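Local coordinates for ABC transporter ATP-binding protein (Sulfolobus tokodaii, PDB 2PJZ) that probably binds and hydrolyses ATP as the nucleotide-binding component of an ABC transporter, perhaps one that carries cobalt, at residues 155-160 / 181-186; 113-118 / 165-170; 31-36 / 177-182; 36-41 / 198-203. All coordinates share one frame; numbering follows the deposited sequence. Where two conformers were deposited one is given.

Interaction 1: 155-160 / 181-186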
loop_
_atom_site.group_PDB
_atom_site.type_symbol
_atom_site.label_atom_id
_atom_site.label_comp_id
_atom_site.label_asym_id
_atom_site.label_seq_id
_atom_site.Cartn_x
_atom_site.Cartn_y
_atom_site.Cartn_z
ATOM N N PRO A 155 -5.632 -3.103 0.209
ATOM C CA PRO A 155 -6.787 -3.160 1.111
ATOM C C PRO A 155 -8.121 -3.457 0.387
ATOM O O PRO A 155 -9.125 -3.660 1.043
ATOM C CB PRO A 155 -6.820 -1.763 1.742
ATOM C CG PRO A 155 -6.135 -0.865 0.745
ATOM C CD PRO A 155 -5.110 -1.723 0.036
ATOM N N PHE A 156 -8.093 -3.521 -0.941
ATOM C CA PHE A 156 -9.330 -3.608 -1.733
ATOM C C PHE A 156 -9.449 -4.925 -2.479
ATOM O O PHE A 156 -10.486 -5.205 -3.094
ATOM C CB PHE A 156 -9.401 -2.474 -2.758
ATOM C CG PHE A 156 -9.092 -1.110 -2.200
ATOM C CD1 PHE A 156 -9.981 -0.468 -1.355
ATOM C CD2 PHE A 156 -7.916 -0.452 -2.569
ATOM C CE1 PHE A 156 -9.706 0.804 -0.853
ATOM C CE2 PHE A 156 -7.630 0.817 -2.080
ATOM C CZ PHE A 156 -8.528 1.442 -1.220
ATOM N N GLU A 157 -8.401 -5.734 -2.437
ATOM C CA GLU A 157 -8.379 -6.952 -3.231
ATOM C C GLU A 157 -9.331 -7.979 -2.630
ATOM O O GLU A 157 -9.367 -8.154 -1.425
ATOM C CB GLU A 157 -6.951 -7.474 -3.367
ATOM C CG GLU A 157 -6.812 -8.644 -4.310
ATOM C CD GLU A 157 -5.401 -8.817 -4.858
ATOM O OE1 GLU A 157 -4.432 -8.291 -4.265
ATOM O OE2 GLU A 157 -5.265 -9.494 -5.899
ATOM N N ASN A 158 -10.163 -8.611 -3.473
ATOM C CA ASN A 158 -11.164 -9.587 -2.983
ATOM C C ASN A 158 -12.293 -8.965 -2.132
ATOM O O ASN A 158 -13.036 -9.673 -1.426
ATOM C CB ASN A 158 -10.466 -10.734 -2.217
ATOM C CG ASN A 158 -9.335 -11.365 -3.019
ATOM O OD1 ASN A 158 -9.517 -11.740 -4.188
ATOM N ND2 ASN A 158 -8.153 -11.468 -2.403
ATOM N N VAL A 159 -12.433 -7.645 -2.208
ATOM C CA VAL A 159 -13.458 -6.923 -1.473
ATOM C C VAL A 159 -14.522 -6.414 -2.466
ATOM O O VAL A 159 -14.178 -5.798 -3.468
ATOM C CB VAL A 159 -12.867 -5.732 -0.677
ATOM C CG1 VAL A 159 -13.985 -4.935 -0.043
ATOM C CG2 VAL A 159 -11.907 -6.244 0.409
ATOM N N ASP A 160 -15.798 -6.676 -2.179
ATOM C CA ASP A 160 -16.881 -6.286 -3.098
ATOM C C ASP A 160 -16.965 -4.762 -3.170
ATOM O O ASP A 160 -16.493 -4.080 -2.265
ATOM C CB ASP A 160 -18.225 -6.904 -2.674
ATOM C CG ASP A 160 -18.866 -6.188 -1.488
ATOM O OD1 ASP A 160 -18.381 -6.331 -0.359
ATOM O OD2 ASP A 160 -19.888 -5.510 -1.659
ATOM N N VAL A 181 -0.294 0.263 -0.821
ATOM C CA VAL A 181 0.180 -0.381 -2.033
ATOM C C VAL A 181 -0.922 -1.185 -2.721
ATOM O O VAL A 181 -1.703 -1.849 -2.058
ATOM C CB VAL A 181 1.458 -1.276 -1.823
ATOM C CG1 VAL A 181 2.535 -0.530 -1.011
ATOM C CG2 VAL A 181 1.129 -2.591 -1.172
ATOM N N THR A 182 -0.946 -1.130 -4.057
ATOM C CA THR A 182 -1.980 -1.831 -4.831
ATOM C C THR A 182 -1.603 -2.034 -6.278
ATOM O O THR A 182 -0.841 -1.236 -6.858
ATOM C CB THR A 182 -3.353 -1.091 -4.761
ATOM O OG1 THR A 182 -4.368 -1.915 -5.368
ATOM C CG2 THR A 182 -3.272 0.275 -5.477
ATOM N N HIS A 183 -2.151 -3.104 -6.875
ATOM C CA HIS A 183 -2.006 -3.337 -8.307
ATOM C C HIS A 183 -3.317 -2.960 -9.043
ATOM O O HIS A 183 -3.374 -2.973 -10.278
ATOM C CB HIS A 183 -1.633 -4.811 -8.578
ATOM C CG HIS A 183 -2.747 -5.778 -8.322
ATOM N ND1 HIS A 183 -3.617 -6.187 -9.311
ATOM C CD2 HIS A 183 -3.132 -6.427 -7.196
ATOM C CE1 HIS A 183 -4.494 -7.035 -8.808
ATOM N NE2 HIS A 183 -4.228 -7.198 -7.527
ATOM N N GLU A 184 -4.350 -2.653 -8.263
ATOM C CA GLU A 184 -5.712 -2.415 -8.763
ATOM C C GLU A 184 -5.995 -0.968 -9.163
ATOM O O GLU A 184 -5.958 -0.067 -8.347
ATOM C CB GLU A 184 -6.731 -2.856 -7.712
ATOM C CG GLU A 184 -6.420 -4.228 -7.192
ATOM C CD GLU A 184 -7.554 -4.809 -6.426
ATOM O OE1 GLU A 184 -7.865 -4.272 -5.346
ATOM O OE2 GLU A 184 -8.117 -5.822 -6.899
ATOM N N LEU A 185 -6.291 -0.761 -10.429
ATOM C CA LEU A 185 -6.427 0.586 -10.956
ATOM C C LEU A 185 -7.848 1.117 -10.799
ATOM O O LEU A 185 -8.065 2.329 -10.830
ATOM C CB LEU A 185 -6.007 0.601 -12.431
ATOM C CG LEU A 185 -4.576 0.200 -12.778
ATOM C CD1 LEU A 185 -4.461 0.015 -14.267
ATOM C CD2 LEU A 185 -3.533 1.217 -12.286
ATOM N N ASP A 186 -8.810 0.209 -10.614
ATOM C CA ASP A 186 -10.226 0.579 -10.512
ATOM C C ASP A 186 -10.570 1.330 -9.217
ATOM O O ASP A 186 -11.684 1.838 -9.052
ATOM C CB ASP A 186 -11.130 -0.660 -10.731
ATOM C CG ASP A 186 -10.994 -1.728 -9.622
ATOM O OD1 ASP A 186 -10.196 -1.555 -8.670
ATOM O OD2 ASP A 186 -11.713 -2.763 -9.698
HETATM O O HOH W 1 -6.081 -3.446 -3.397
HETATM O O HOH W 2 -10.181 -7.796 -6.289
#

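Interaction 2: 113-118 / 165-170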
loop_
_atom_site.group_PDB
_atom_site.type_symbol
_atom_site.label_atom_id
_atom_site.label_comp_id
_atom_site.label_asym_id
_atom_site.label_seq_id
_atom_site.Cartn_x
_atom_site.Cartn_y
_atom_site.Cartn_z
ATOM N N LYS A 113 -19.436 -2.953 11.893
ATOM C CA LYS A 113 -20.857 -2.682 11.651
ATOM C C LYS A 113 -21.121 -1.926 10.330
ATOM O O LYS A 113 -21.985 -2.338 9.545
ATOM C CB LYS A 113 -21.484 -1.966 12.854
ATOM C CG LYS A 113 -22.982 -1.680 12.665
ATOM C CD LYS A 113 -23.512 -0.787 13.753
ATOM C CE LYS A 113 -24.963 -0.390 13.438
ATOM N NZ LYS A 113 -25.555 0.400 14.560
ATOM N N ALA A 114 -20.365 -0.856 10.062
ATOM C CA ALA A 114 -20.431 -0.181 8.770
ATOM C C ALA A 114 -20.150 -1.105 7.588
ATOM O O ALA A 114 -20.738 -0.944 6.513
ATOM C CB ALA A 114 -19.508 1.054 8.739
ATOM N N LEU A 115 -19.283 -2.097 7.793
ATOM C CA LEU A 115 -18.890 -3.064 6.748
ATOM C C LEU A 115 -19.878 -4.232 6.617
ATOM O O LEU A 115 -19.664 -5.158 5.810
ATOM C CB LEU A 115 -17.478 -3.620 7.026
ATOM C CG LEU A 115 -16.282 -2.669 6.783
ATOM C CD1 LEU A 115 -15.003 -3.176 7.482
ATOM C CD2 LEU A 115 -16.061 -2.424 5.275
ATOM N N LYS A 116 -20.940 -4.189 7.427
ATOM C CA LYS A 116 -21.931 -5.271 7.501
ATOM C C LYS A 116 -21.235 -6.628 7.610
ATOM O O LYS A 116 -21.516 -7.559 6.844
ATOM C CB LYS A 116 -22.885 -5.206 6.303
ATOM C CG LYS A 116 -23.632 -3.890 6.211
ATOM C CD LYS A 116 -24.339 -3.735 4.862
ATOM C CE LYS A 116 -25.007 -2.366 4.738
ATOM N NZ LYS A 116 -25.657 -1.947 6.024
ATOM N N LEU A 117 -20.274 -6.691 8.529
ATOM C CA LEU A 117 -19.639 -7.925 8.956
ATOM C C LEU A 117 -20.197 -8.139 10.354
ATOM O O LEU A 117 -20.100 -7.249 11.215
ATOM C CB LEU A 117 -18.110 -7.786 9.037
ATOM C CG LEU A 117 -17.269 -7.483 7.795
ATOM C CD1 LEU A 117 -15.800 -7.271 8.170
ATOM C CD2 LEU A 117 -17.382 -8.591 6.771
ATOM N N GLY A 118 -20.792 -9.312 10.559
ATOM C CA GLY A 118 -21.588 -9.585 11.749
ATOM C C GLY A 118 -20.826 -9.589 13.057
ATOM O O GLY A 118 -19.615 -9.784 13.084
ATOM N N HIS A 165 -15.961 0.852 -0.840
ATOM C CA HIS A 165 -16.341 2.222 -0.557
ATOM C C HIS A 165 -16.391 2.542 0.917
ATOM O O HIS A 165 -15.972 3.630 1.331
ATOM C CB HIS A 165 -17.672 2.540 -1.247
ATOM C CG HIS A 165 -17.490 2.914 -2.680
ATOM N ND1 HIS A 165 -17.188 1.983 -3.653
ATOM C CD2 HIS A 165 -17.463 4.123 -3.289
ATOM C CE1 HIS A 165 -17.037 2.599 -4.811
ATOM N NE2 HIS A 165 -17.180 3.898 -4.615
ATOM N N VAL A 166 -16.891 1.604 1.712
ATOM C CA VAL A 166 -16.920 1.761 3.164
ATOM C C VAL A 166 -15.488 1.835 3.748
ATOM O O VAL A 166 -15.161 2.770 4.498
ATOM C CB VAL A 166 -17.769 0.659 3.842
ATOM C CG1 VAL A 166 -17.644 0.743 5.353
ATOM C CG2 VAL A 166 -19.254 0.830 3.450
ATOM N N ILE A 167 -14.631 0.889 3.366
ATOM C CA ILE A 167 -13.267 0.866 3.908
ATOM C C ILE A 167 -12.439 2.069 3.416
ATOM O O ILE A 167 -11.600 2.573 4.136
ATOM C CB ILE A 167 -12.556 -0.502 3.661
ATOM C CG1 ILE A 167 -11.384 -0.707 4.641
ATOM C CG2 ILE A 167 -12.091 -0.631 2.209
ATOM C CD1 ILE A 167 -11.780 -0.797 6.081
ATOM N N SER A 168 -12.711 2.542 2.201
ATOM C CA SER A 168 -12.025 3.705 1.644
ATOM C C SER A 168 -12.321 4.948 2.472
ATOM O O SER A 168 -11.443 5.769 2.688
ATOM C CB SER A 168 -12.422 3.937 0.188
ATOM O OG SER A 168 -11.674 4.989 -0.389
ATOM N N ARG A 169 -13.563 5.074 2.929
ATOM C CA ARG A 169 -13.961 6.186 3.789
ATOM C C ARG A 169 -13.120 6.167 5.072
ATOM O O ARG A 169 -12.627 7.204 5.510
ATOM C CB ARG A 169 -15.499 6.194 4.042
ATOM C CG ARG A 169 -16.281 6.667 2.751
ATOM C CD ARG A 169 -17.856 6.419 2.632
ATOM N NE ARG A 169 -18.287 6.732 1.239
ATOM C CZ ARG A 169 -18.997 5.931 0.418
ATOM N NH1 ARG A 169 -19.464 4.758 0.846
ATOM N NH2 ARG A 169 -19.272 6.319 -0.837
ATOM N N TYR A 170 -12.893 4.984 5.637
ATOM C CA TYR A 170 -12.071 4.893 6.865
ATOM C C TYR A 170 -10.575 5.113 6.609
ATOM O O TYR A 170 -9.872 5.700 7.436
ATOM C CB TYR A 170 -12.303 3.553 7.550
ATOM C CG TYR A 170 -13.632 3.478 8.257
ATOM C CD1 TYR A 170 -13.930 4.350 9.301
ATOM C CD2 TYR A 170 -14.577 2.519 7.899
ATOM C CE1 TYR A 170 -15.149 4.284 9.959
ATOM C CE2 TYR A 170 -15.804 2.445 8.551
ATOM C CZ TYR A 170 -16.080 3.327 9.571
ATOM O OH TYR A 170 -17.294 3.234 10.216
#

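Interaction 3: 31-36 / 177-182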
loop_
_atom_site.group_PDB
_atom_site.type_symbol
_atom_site.label_atom_id
_atom_site.label_comp_id
_atom_site.label_asym_id
_atom_site.label_seq_id
_atom_site.Cartn_x
_atom_site.Cartn_y
_atom_site.Cartn_z
ATOM N N GLU A 31 1.035 12.808 4.777
ATOM C CA GLU A 31 0.050 12.447 3.735
ATOM C C GLU A 31 0.204 10.949 3.466
ATOM O O GLU A 31 1.255 10.389 3.760
ATOM C CB GLU A 31 0.304 13.227 2.429
ATOM C CG GLU A 31 1.617 12.885 1.704
ATOM C CD GLU A 31 1.883 13.770 0.501
ATOM O OE1 GLU A 31 0.949 14.004 -0.290
ATOM O OE2 GLU A 31 3.024 14.242 0.348
ATOM N N LYS A 32 -0.831 10.324 2.901
ATOM C CA LYS A 32 -0.718 8.952 2.349
ATOM C C LYS A 32 -0.299 9.013 0.905
ATOM O O LYS A 32 -0.776 9.858 0.162
ATOM C CB LYS A 32 -2.066 8.239 2.409
ATOM C CG LYS A 32 -2.463 7.782 3.800
ATOM C CD LYS A 32 -3.902 7.215 3.784
ATOM C CE LYS A 32 -4.875 8.074 4.609
ATOM N NZ LYS A 32 -5.523 9.302 3.927
ATOM N N VAL A 33 0.619 8.149 0.487
ATOM C CA VAL A 33 0.913 8.068 -0.941
ATOM C C VAL A 33 0.575 6.638 -1.382
ATOM O O VAL A 33 0.548 5.705 -0.551
ATOM C CB VAL A 33 2.362 8.462 -1.298
ATOM C CG1 VAL A 33 2.665 9.904 -0.814
ATOM C CG2 VAL A 33 3.398 7.432 -0.731
ATOM N N ILE A 34 0.311 6.475 -2.665
ATOM C CA ILE A 34 -0.023 5.165 -3.194
ATOM C C ILE A 34 1.125 4.667 -4.051
ATOM O O ILE A 34 1.684 5.412 -4.854
ATOM C CB ILE A 34 -1.337 5.219 -4.037
ATOM C CG1 ILE A 34 -2.502 5.656 -3.153
ATOM C CG2 ILE A 34 -1.632 3.837 -4.702
ATOM C CD1 ILE A 34 -3.725 6.115 -3.958
ATOM N N ILE A 35 1.520 3.413 -3.863
ATOM C CA ILE A 35 2.566 2.874 -4.700
ATOM C C ILE A 35 1.844 1.872 -5.581
ATOM O O ILE A 35 1.173 0.972 -5.059
ATOM C CB ILE A 35 3.664 2.161 -3.865
ATOM C CG1 ILE A 35 4.441 3.194 -3.027
ATOM C CG2 ILE A 35 4.617 1.371 -4.796
ATOM C CD1 ILE A 35 5.575 2.542 -2.165
ATOM N N LEU A 36 1.961 2.077 -6.902
ATOM C CA LEU A 36 1.263 1.245 -7.889
ATOM C C LEU A 36 2.271 0.361 -8.541
ATOM O O LEU A 36 3.322 0.812 -8.951
ATOM C CB LEU A 36 0.618 2.106 -9.003
ATOM C CG LEU A 36 -0.474 3.066 -8.614
ATOM C CD1 LEU A 36 -0.828 3.972 -9.821
ATOM C CD2 LEU A 36 -1.702 2.264 -8.096
ATOM N N GLU A 177 -0.692 9.871 7.655
ATOM C CA GLU A 177 0.515 9.668 6.842
ATOM C C GLU A 177 0.655 8.167 6.571
ATOM O O GLU A 177 0.276 7.336 7.411
ATOM C CB GLU A 177 1.748 10.133 7.616
ATOM C CG GLU A 177 3.131 9.856 6.977
ATOM C CD GLU A 177 4.236 10.425 7.844
ATOM O OE1 GLU A 177 4.198 11.660 8.136
ATOM O OE2 GLU A 177 5.141 9.652 8.242
ATOM N N GLY A 178 1.209 7.824 5.420
ATOM C CA GLY A 178 1.565 6.421 5.210
ATOM C C GLY A 178 1.626 6.040 3.766
ATOM O O GLY A 178 1.749 6.890 2.866
ATOM N N ILE A 179 1.567 4.734 3.532
ATOM C CA ILE A 179 1.799 4.203 2.194
ATOM C C ILE A 179 0.734 3.160 1.988
ATOM O O ILE A 179 0.509 2.311 2.849
ATOM C CB ILE A 179 3.219 3.563 2.063
ATOM C CG1 ILE A 179 4.307 4.651 2.087
ATOM C CG2 ILE A 179 3.341 2.746 0.715
ATOM C CD1 ILE A 179 5.715 4.054 2.320
ATOM N N LEU A 180 0.060 3.231 0.837
ATOM C CA LEU A 180 -0.936 2.246 0.470
ATOM C C LEU A 180 -0.400 1.592 -0.790
ATOM O O LEU A 180 -0.096 2.290 -1.732
ATOM C CB LEU A 180 -2.270 2.939 0.148
ATOM C CG LEU A 180 -3.500 2.056 -0.130
ATOM C CD1 LEU A 180 -4.805 2.854 0.094
ATOM C CD2 LEU A 180 -3.479 1.463 -1.560
ATOM N N VAL A 181 -0.294 0.263 -0.821
ATOM C CA VAL A 181 0.180 -0.381 -2.033
ATOM C C VAL A 181 -0.922 -1.185 -2.721
ATOM O O VAL A 181 -1.703 -1.849 -2.058
ATOM C CB VAL A 181 1.458 -1.276 -1.823
ATOM C CG1 VAL A 181 2.535 -0.530 -1.011
ATOM C CG2 VAL A 181 1.129 -2.591 -1.172
ATOM N N THR A 182 -0.946 -1.130 -4.057
ATOM C CA THR A 182 -1.980 -1.831 -4.831
ATOM C C THR A 182 -1.603 -2.034 -6.278
ATOM O O THR A 182 -0.841 -1.236 -6.858
ATOM C CB THR A 182 -3.353 -1.091 -4.761
ATOM O OG1 THR A 182 -4.368 -1.915 -5.368
ATOM C CG2 THR A 182 -3.272 0.275 -5.477
#

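Interaction 4: 36-41 / 198-203. With SO4 (sulfate ion), chain C.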
loop_
_atom_site.group_PDB
_atom_site.type_symbol
_atom_site.label_atom_id
_atom_site.label_comp_id
_atom_site.label_asym_id
_atom_site.label_seq_id
_atom_site.Cartn_x
_atom_site.Cartn_y
_atom_site.Cartn_z
ATOM N N LEU A 36 1.961 2.077 -6.902
ATOM C CA LEU A 36 1.263 1.245 -7.889
ATOM C C LEU A 36 2.271 0.361 -8.541
ATOM O O LEU A 36 3.322 0.812 -8.951
ATOM C CB LEU A 36 0.618 2.106 -9.003
ATOM C CG LEU A 36 -0.474 3.066 -8.614
ATOM C CD1 LEU A 36 -0.828 3.972 -9.821
ATOM C CD2 LEU A 36 -1.702 2.264 -8.096
ATOM N N GLY A 37 1.991 -0.923 -8.619
ATOM C CA GLY A 37 2.970 -1.771 -9.292
ATOM C C GLY A 37 2.270 -3.057 -9.637
ATOM O O GLY A 37 1.366 -3.456 -8.915
ATOM N N PRO A 38 2.707 -3.713 -10.727
ATOM C CA PRO A 38 2.184 -5.034 -11.065
ATOM C C PRO A 38 2.420 -6.051 -9.977
ATOM O O PRO A 38 3.322 -5.887 -9.131
ATOM C CB PRO A 38 2.955 -5.415 -12.346
ATOM C CG PRO A 38 4.065 -4.486 -12.461
ATOM C CD PRO A 38 3.697 -3.231 -11.709
ATOM N N ASN A 39 1.619 -7.112 -10.003
ATOM C CA ASN A 39 1.852 -8.235 -9.140
ATOM C C ASN A 39 3.293 -8.671 -9.396
ATOM O O ASN A 39 3.784 -8.610 -10.533
ATOM C CB ASN A 39 0.822 -9.363 -9.371
ATOM C CG ASN A 39 -0.447 -9.179 -8.529
ATOM O OD1 ASN A 39 -0.420 -8.534 -7.470
ATOM N ND2 ASN A 39 -1.562 -9.750 -8.993
ATOM N N GLY A 40 4.004 -8.989 -8.325
ATOM C CA GLY A 40 5.390 -9.444 -8.459
ATOM C C GLY A 40 6.471 -8.381 -8.444
ATOM O O GLY A 40 7.661 -8.703 -8.481
ATOM N N SER A 41 6.092 -7.107 -8.366
ATOM C CA SER A 41 7.073 -6.043 -8.483
ATOM C C SER A 41 7.873 -5.820 -7.162
ATOM O O SER A 41 8.891 -5.151 -7.170
ATOM C CB SER A 41 6.417 -4.728 -8.919
ATOM O OG SER A 41 5.393 -4.371 -8.004
ATOM N N PHE A 198 4.965 4.832 -9.101
ATOM C CA PHE A 198 4.993 3.534 -9.775
ATOM C C PHE A 198 6.239 2.752 -9.348
ATOM O O PHE A 198 7.331 3.292 -9.358
ATOM C CB PHE A 198 5.091 3.753 -11.289
ATOM C CG PHE A 198 3.824 4.276 -11.886
ATOM C CD1 PHE A 198 2.850 3.384 -12.371
ATOM C CD2 PHE A 198 3.594 5.650 -11.947
ATOM C CE1 PHE A 198 1.658 3.860 -12.937
ATOM C CE2 PHE A 198 2.410 6.136 -12.526
ATOM C CZ PHE A 198 1.442 5.244 -13.011
ATOM N N LEU A 199 6.066 1.486 -8.994
ATOM C CA LEU A 199 7.230 0.599 -8.823
ATOM C C LEU A 199 7.381 -0.124 -10.165
ATOM O O LEU A 199 6.691 -1.119 -10.397
ATOM C CB LEU A 199 6.991 -0.386 -7.668
ATOM C CG LEU A 199 8.160 -1.266 -7.186
ATOM C CD1 LEU A 199 9.405 -0.452 -6.787
ATOM C CD2 LEU A 199 7.684 -2.089 -6.047
ATOM N N VAL A 200 8.270 0.399 -11.012
ATOM C CA VAL A 200 8.631 -0.175 -12.346
ATOM C C VAL A 200 10.037 0.246 -12.736
ATOM O O VAL A 200 10.561 1.208 -12.217
ATOM C CB VAL A 200 7.679 0.296 -13.503
ATOM C CG1 VAL A 200 6.346 -0.413 -13.418
ATOM C CG2 VAL A 200 7.505 1.810 -13.488
ATOM N N GLY A 201 10.660 -0.456 -13.676
ATOM C CA GLY A 201 12.017 -0.098 -14.099
ATOM C C GLY A 201 12.972 -0.295 -12.952
ATOM O O GLY A 201 13.937 0.470 -12.771
ATOM N N ASN A 202 12.653 -1.287 -12.119
ATOM C CA ASN A 202 13.458 -1.591 -10.952
ATOM C C ASN A 202 13.659 -0.311 -10.108
ATOM O O ASN A 202 14.689 -0.101 -9.474
ATOM C CB ASN A 202 14.771 -2.323 -11.417
ATOM C CG ASN A 202 14.497 -3.629 -12.304
ATOM O OD1 ASN A 202 15.090 -3.821 -13.365
ATOM N ND2 ASN A 202 13.618 -4.487 -11.852
ATOM N N ARG A 203 12.654 0.582 -10.107
ATOM C CA ARG A 203 12.739 1.887 -9.417
ATOM C C ARG A 203 11.382 2.337 -8.848
ATOM O O ARG A 203 10.342 1.914 -9.328
ATOM C CB ARG A 203 13.169 2.981 -10.412
ATOM C CG ARG A 203 14.602 2.906 -10.964
ATOM C CD ARG A 203 14.663 3.472 -12.407
ATOM N NE ARG A 203 15.836 2.969 -13.127
ATOM C CZ ARG A 203 17.016 3.589 -13.182
ATOM N NH1 ARG A 203 17.197 4.758 -12.575
ATOM N NH2 ARG A 203 18.026 3.032 -13.849
HETATM S S SO4 C . 3.913 -7.435 -5.230
HETATM O O1 SO4 C . 5.186 -8.195 -5.109
HETATM O O2 SO4 C . 3.398 -7.187 -3.873
HETATM O O3 SO4 C . 4.089 -6.150 -5.886
HETATM O O4 SO4 C . 2.906 -8.227 -5.898
#

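Interaction 1: 155-160 / 181-186
V181, close to the end of strand 177-182, sets its carbonyl O 4.0 Å from CD of P155. At T182 the chain bends in an ST turn, OG1 accepting from the backbone N of E184, and the same hydroxyl also binds E154. H183 follows, probably the switch histidine of the H-loop that marks ABC ATPases. With CG between the backbone N and the carbonyl carbon (chi1 71°), the ring swings across so that NE2 reaches E157. NE2 donates to OE2 of E157 (3.0 Å, 158°), and the bond leaves in the imidazole plane but lands from above the carboxylate plane. CG of E184 lies over the centre of one ring face, 3.7 Å above it. With an alanine at E157, NE2 would probably lose this acceptor and the imidazole would be freer to turn. E184 itself works through water: one water joins OE1 (2.8 Å) to F156 N, another joins OE2 to N158 N, while R164 forms a salt bridge with OE1. The loop 155-160, probably the D-loop, joins strand 149-153 to helix 161-173; F156 packs on I167 and I171 of that helix, and P155 and V159 on helix 131-144.

Interaction 2: 113-118 / 165-170
V166 turns CG1 away from its own backbone N (chi1 173°), and that methyl makes the closest approaches to A114 and L115. L115 keeps CG beside its N, opposite the carbonyl carbon (chi1 -73°), and lays CD2 against V166 CG1 at 3.5 Å; the two side chains cross obliquely. Its other branch, CD1, comes 4.2 Å from CD1 of I167, one residue further along helix 161-173. A114, the last helical residue before the turn, offers CB to two partners. V166 CG1 lies 3.9 Å from it, while Y170 presents the edge of its ring, with OH 3.4 Å from CB and that methyl lying in the ring plane. The carbonyl O of A114 also touches V166 CG1. Directly afterwards the helix stops in a Schellman motif at K116, whose phi is positive (47°). L136 of helix 131-144 packs against both L115 and I167, so a third helix joins the contact. Helices 105-114 and 131-144 probably belong to the helical subdomain of an ABC ATPase, and helix 161-173 to its core. With no hydrogen bond or ion pair between the two segments, cohesion here depends on the fit of methyl groups and one ring edge.

Interaction 3: 31-36 / 177-182
V33 and I35 of one strand and G178, L180 and T182 of the other are joined through flat peptide units, and the donors reach these planes differently. L180 N meets V33 O almost straight in line with the carbonyl bond, at 2.9 Å, whereas G178 N approaches E31 O from above the carbonyl plane, 42° out of it. The result is a parallel beta ladder with five backbone bonds. On one sheet face V33, I35, I179 and V181 pack together, CD1 of I35 touching CG2 of I179 at 3.7 Å. The opposite face carries I34, L36, L180 and T182. T182 holds OG1 anti to its backbone N (chi1 -172°), where it bonds E154, and its methyl CG2 lies alongside L36 CD2 (3.6 Å) and I34 CG2 (4.0 Å). G178 has backbone angles that a residue with a CB could hardly adopt, since the CB would run into the carbonyl O of E177. At the start of the ladder, E31 forms a salt bridge with K195. Strand 177-182 lies between strands 149-153 and 32-36 of the core sheet; helix 43-50 covers the I179 and V181 face through L47, while P155 touches L180 on the other.

Interaction 4: 36-41 / 198-203
L199 N donates to L36 O (2.8 Å, 164°) where strand 32-36 runs into what is probably the Walker A motif, the P-loop of this nucleotide-binding fold. This is the one hydrogen bond between the segments; beside it F198 CA makes a C-H contact to the same oxygen, and L36 pairs with F198 in a parallel bridge. Apolar side chains make a second set of contacts. L36 and F198 lie side by side, CD1 of the leucine 4.0 Å from CE1 of the ring, and P38 CD rests near V200 CG1. L199 sends CG anti to its backbone N (chi1 -171°), which carries CD2 into a carbon-to-carbonyl contact with S41 O at 3.5 Å. G37 is hemmed in: a CB there would be tight against L199 O and would clash with S41 OG. The third kind of interaction is anion binding. A sulfate, probably from the crystallisation liquor, sits in the loop much as a nucleotide phosphate would, and K43, T44 and G42 complete its site. P38 to S41 form a type II turn in which G40 takes a positive phi. S41 OG has both P38 O and sulfate O3 within hydrogen-bonding range, and G40 N donates to sulfate O4 at 2.8 Å.

Overall arrangement
Interactions 3 and 4 share L36 and form adjacent steps of one core sheet, the first a ladder of backbone bonds with largely hydrocarbon on both faces, the second a single backbone bond giving way to the anion-binding loop. Interaction 1 starts on the last residues of strand 177-182, used also by interaction 3, and runs past its end, where the contact is only partly buried and the chemistry turns to carboxylates, imidazole and water; its H183 touches G37 and N39 of interaction 4, so the two loops meet. Interaction 2 lies farthest from the centre of the chain and has no hydrogen bond between its segments, touching interaction 1 through F156 against I167. Polar side-chain chemistry gathers at the strand ends, while apolar side chains fill the sheet faces and the helix contact.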